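Local structure of serpin-ZX (3LE2) at residues A49-G53 with A54-Q58; G159-D162 with S163-L167. The protein inhibits target proteases, among them metacaspase-9 and the death-promoting protease RD21A, by offering a reactive centre loop whose cleavage leaves the protease covalently trapped. All coordinates share one frame; numbering follows the deposited sequence.

Contact 1: residues A49-G53 with A54-Q58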
loop_
_atom_site.group_PDB
_atom_site.type_symbol
_atom_site.label_atom_id
_atom_site.label_comp_id
_atom_site.label_asym_id
_atom_site.label_seq_id
_atom_site.Cartn_x
_atom_site.Cartn_y
_atom_site.Cartn_z
ATOM N N ALA A 49 3.693 19.225 -7.548
ATOM C CA ALA A 49 3.723 19.781 -8.894
ATOM C C ALA A 49 2.901 21.064 -9.011
ATOM O O ALA A 49 3.145 21.885 -9.894
ATOM C CB ALA A 49 3.243 18.746 -9.897
ATOM N N GLY A 50 1.926 21.230 -8.125
ATOM C CA GLY A 50 1.085 22.414 -8.133
ATOM C C GLY A 50 1.499 23.419 -7.074
ATOM O O GLY A 50 0.758 24.333 -6.750
ATOM N N SER A 51 2.696 23.244 -6.528
ATOM C CA SER A 51 3.157 24.097 -5.441
ATOM C C SER A 51 4.524 24.706 -5.731
ATOM O O SER A 51 5.133 24.460 -6.782
ATOM C CB SER A 51 3.236 23.298 -4.142
ATOM O OG SER A 51 4.327 22.401 -4.184
ATOM N N ALA A 52 5.004 25.502 -4.787
ATOM C CA ALA A 52 6.367 26.009 -4.860
ATOM C C ALA A 52 6.850 26.543 -3.520
ATOM O O ALA A 52 6.118 26.552 -2.523
ATOM C CB ALA A 52 6.486 27.078 -5.932
ATOM N N GLY A 53 8.096 26.990 -3.501
ATOM C CA GLY A 53 8.656 27.553 -2.293
ATOM C C GLY A 53 8.826 26.482 -1.242
ATOM O O GLY A 53 9.068 25.323 -1.565
ATOM N N ALA A 54 8.685 26.876 0.017
ATOM C CA ALA A 54 8.929 25.982 1.137
ATOM C C ALA A 54 7.993 24.776 1.107
ATOM O O ALA A 54 8.272 23.751 1.732
ATOM C CB ALA A 54 8.799 26.736 2.450
ATOM N N THR A 55 6.891 24.895 0.375
ATOM C CA THR A 55 5.956 23.788 0.256
ATOM C C THR A 55 6.481 22.740 -0.716
ATOM O O THR A 55 6.588 21.556 -0.366
ATOM C CB THR A 55 4.535 24.261 -0.144
ATOM O OG1 THR A 55 4.007 25.079 0.902
ATOM C CG2 THR A 55 3.595 23.073 -0.346
ATOM N N LYS A 56 6.813 23.163 -1.931
ATOM C CA LYS A 56 7.417 22.235 -2.875
ATOM C C LYS A 56 8.599 21.520 -2.200
ATOM O O LYS A 56 8.724 20.290 -2.263
ATOM C CB LYS A 56 7.869 22.960 -4.141
ATOM C CG LYS A 56 8.218 22.035 -5.298
ATOM C CD LYS A 56 8.603 22.810 -6.557
ATOM C CE LYS A 56 9.821 23.702 -6.311
ATOM N NZ LYS A 56 10.395 24.252 -7.573
ATOM N N ASP A 57 9.445 22.296 -1.525
ATOM C CA ASP A 57 10.654 21.753 -0.911
ATOM C C ASP A 57 10.356 20.747 0.181
ATOM O O ASP A 57 11.031 19.723 0.295
ATOM C CB ASP A 57 11.522 22.869 -0.345
ATOM C CG ASP A 57 12.159 23.702 -1.426
ATOM O OD1 ASP A 57 12.362 23.165 -2.540
ATOM O OD2 ASP A 57 12.453 24.888 -1.162
ATOM N N GLN A 58 9.345 21.034 0.987
ATOM C CA GLN A 58 9.020 20.147 2.091
ATOM C C GLN A 58 8.520 18.802 1.580
ATOM O O GLN A 58 8.791 17.761 2.176
ATOM C CB GLN A 58 7.997 20.784 3.024
ATOM C CG GLN A 58 7.950 20.155 4.389
ATOM C CD GLN A 58 6.814 20.705 5.221
ATOM O OE1 GLN A 58 7.042 21.368 6.235
ATOM N NE2 GLN A 58 5.577 20.446 4.788
#

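Contact 2: residues G159-D162 with S163-L167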
loop_
_atom_site.group_PDB
_atom_site.type_symbol
_atom_site.label_atom_id
_atom_site.label_comp_id
_atom_site.label_asym_id
_atom_site.label_seq_id
_atom_site.Cartn_x
_atom_site.Cartn_y
_atom_site.Cartn_z
ATOM N N GLY A 159 -20.369 12.134 5.115
ATOM C CA GLY A 159 -20.047 13.315 5.892
ATOM C C GLY A 159 -18.588 13.729 5.848
ATOM O O GLY A 159 -18.152 14.542 6.657
ATOM N N SER A 160 -17.824 13.186 4.908
ATOM C CA SER A 160 -16.387 13.447 4.893
ATOM C C SER A 160 -16.012 14.782 4.230
ATOM O O SER A 160 -14.956 15.337 4.523
ATOM C CB SER A 160 -15.617 12.274 4.274
ATOM O OG SER A 160 -15.853 12.181 2.883
ATOM N N ALA A 161 -16.869 15.305 3.357
ATOM C CA ALA A 161 -16.639 16.635 2.772
ATOM C C ALA A 161 -17.826 17.560 3.054
ATOM O O ALA A 161 -18.954 17.100 3.130
ATOM C CB ALA A 161 -16.380 16.536 1.271
ATOM N N ASP A 162 -17.579 18.859 3.208
ATOM C CA ASP A 162 -18.659 19.780 3.593
ATOM C C ASP A 162 -18.606 21.124 2.861
ATOM O O ASP A 162 -17.945 21.247 1.833
ATOM C CB ASP A 162 -18.693 19.990 5.117
ATOM C CG ASP A 162 -17.475 20.749 5.646
ATOM O OD1 ASP A 162 -16.649 21.234 4.842
ATOM O OD2 ASP A 162 -17.346 20.861 6.881
ATOM N N SER A 163 -19.293 22.130 3.400
ATOM C CA SER A 163 -19.404 23.406 2.702
ATOM C C SER A 163 -18.083 24.172 2.745
ATOM O O SER A 163 -17.865 25.097 1.954
ATOM C CB SER A 163 -20.574 24.252 3.241
ATOM O OG SER A 163 -20.419 24.535 4.620
ATOM N N MET A 164 -17.196 23.771 3.654
ATOM C CA MET A 164 -15.872 24.392 3.743
ATOM C C MET A 164 -14.804 23.680 2.904
ATOM O O MET A 164 -13.666 24.146 2.807
ATOM C CB MET A 164 -15.410 24.471 5.198
ATOM C CG MET A 164 -16.333 25.287 6.099
ATOM S SD MET A 164 -16.453 27.004 5.553
ATOM C CE MET A 164 -14.715 27.480 5.580
ATOM N N THR A 165 -15.160 22.553 2.304
ATOM C CA THR A 165 -14.184 21.771 1.548
ATOM C C THR A 165 -13.764 22.505 0.283
ATOM O O THR A 165 -14.606 22.959 -0.483
ATOM C CB THR A 165 -14.732 20.389 1.170
ATOM O OG1 THR A 165 -14.921 19.613 2.357
ATOM C CG2 THR A 165 -13.764 19.678 0.263
ATOM N N LYS A 166 -12.458 22.624 0.074
ATOM C CA LYS A 166 -11.939 23.373 -1.067
ATOM C C LYS A 166 -11.218 22.488 -2.054
ATOM O O LYS A 166 -11.449 22.595 -3.256
ATOM C CB LYS A 166 -11.015 24.499 -0.604
ATOM C CG LYS A 166 -11.725 25.553 0.251
ATOM C CD LYS A 166 -12.863 26.235 -0.525
ATOM C CE LYS A 166 -13.609 27.227 0.354
ATOM N NZ LYS A 166 -14.903 27.672 -0.260
ATOM N N LEU A 167 -10.345 21.615 -1.547
ATOM C CA LEU A 167 -9.521 20.767 -2.411
ATOM C C LEU A 167 -9.302 19.383 -1.824
ATOM O O LEU A 167 -8.767 19.237 -0.723
ATOM C CB LEU A 167 -8.164 21.429 -2.693
ATOM C CG LEU A 167 -7.162 20.626 -3.518
ATOM C CD1 LEU A 167 -7.629 20.386 -4.947
ATOM C CD2 LEU A 167 -5.830 21.337 -3.512
#

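Contact 1: residues A49-G53 with A54-Q58
Gly53 is the N-cap of helix 54-63, and its carbonyl starts the helical hydrogen bonding by accepting from Asp57 one turn on. The bond from Asp57 N to Gly53 O is 3.1 Å long and straight, 169° at the hydrogen. Glycine suits this place because its backbone turns with positive phi (68°), a conformation that other residues adopt at some cost. A second, weak bond runs from Thr55 N to Ala52 O, long at 3.4 Å and bent. Having no side chain, Gly53 cannot cap with one; at the next residue, Ala54 N makes a weak hydrogen bond to Glu307 instead. The carboxylate of Asp57 sits beside the start of the helix, where the helix dipole would be expected to favour its negative charge.

The residues leading in lie against the first turn. Ser51 places OG between its backbone N and carbonyl carbon (chi1 72°), which lets this small hydroxyl rest over Lys56, with OG 3.4 Å from Lys56 CA, while it hydrogen-bonds to Ala48 O. Ser51 CB also meets the methyl branch CG2 of Thr55 at 3.8 Å, a branch that stands anti to the backbone N of Thr55. Lys56 brings its CB against the backbone of Ala52, CB to Ala52 CA being 3.5 Å, and its CD passes Ser51 O before a bend at chi3 carries the ammonium away. The aliphatic part of lysine thus packs while its charge leaves.

The whole turn joins helix 37-49, near whose end Ala48 O, and weakly Ile47 O, accept from Ser51 OG, to helix 54-63; Thr55 also leans on the loop carrying Ser301 and Glu307.

Contact 2: residues G159-D162 with S163-L167
Asp162 and Thr165 are joined by two hydrogen bonds across a tight turn, and a third ties the Asp162 side chain to Met164. Thr165 OG1 accepts from Asp162 N at 2.9 Å, a nearly straight bond (165°). Beside it the backbone closes in the other direction, Thr165 N giving its hydrogen to Asp162 O at 3.1 Å; the donor stands well above the carbonyl plane. The third bond belongs to the aspartate side chain: OD1 receives Met164 N at 2.9 Å in a bent bond, with the N-H approaching the carboxylate from above its plane, 60° out of it.

The torsions explain the fit. Asp162 turns CG back between its own N and carbonyl carbon (chi1 68°), so the short carboxylate folds over the following peptides, and the single methylene of aspartate lets OD1 reach the N-H two residues on. Thr165 sets OG1 beside its own backbone N, anti to the carbonyl carbon, which aims the hydroxyl at the backbone N of Asp162. Threonine suits the place in a second way, for it is buried here and its side chain rests on Phe129. Ala161, just before the turn, is small enough for its CB to come within 3.6 Å of Thr165 OG1.

Further out, Phe129 belongs to helix 129-147 and also meets Ala161, which touches Ile137 as well, so the buried side of the turn faces that helix. After the turn, Lys166 N and Leu167 N both bond to Ser325 OG as the chain enters strand 167-176.

The pattern is a type I beta turn from Asp162 to Thr165 overlaid by an Asx turn at Asp162, lying in the connection that in serpins leads from helix F to the third strand of beta-sheet A.

In the fold
Contact 1 and contact 2 follow one another along the chain and do not touch: their centres are 23 Å apart and their nearest atoms about 8 Å. Both lie toward the periphery, 24 and 25 Å from the centre of the chain, and away from the reactive bond Arg353-Gly354. Each changes the chain's direction in a different setting, 49-58 between two helices and 159-167 in the long connection that runs from helix 129-147 and ends in strand 167-176. That strand pairs with strand 326-335 in this native stressed form; in inhibitory serpins the cleaved reactive centre loop inserts between the corresponding strands.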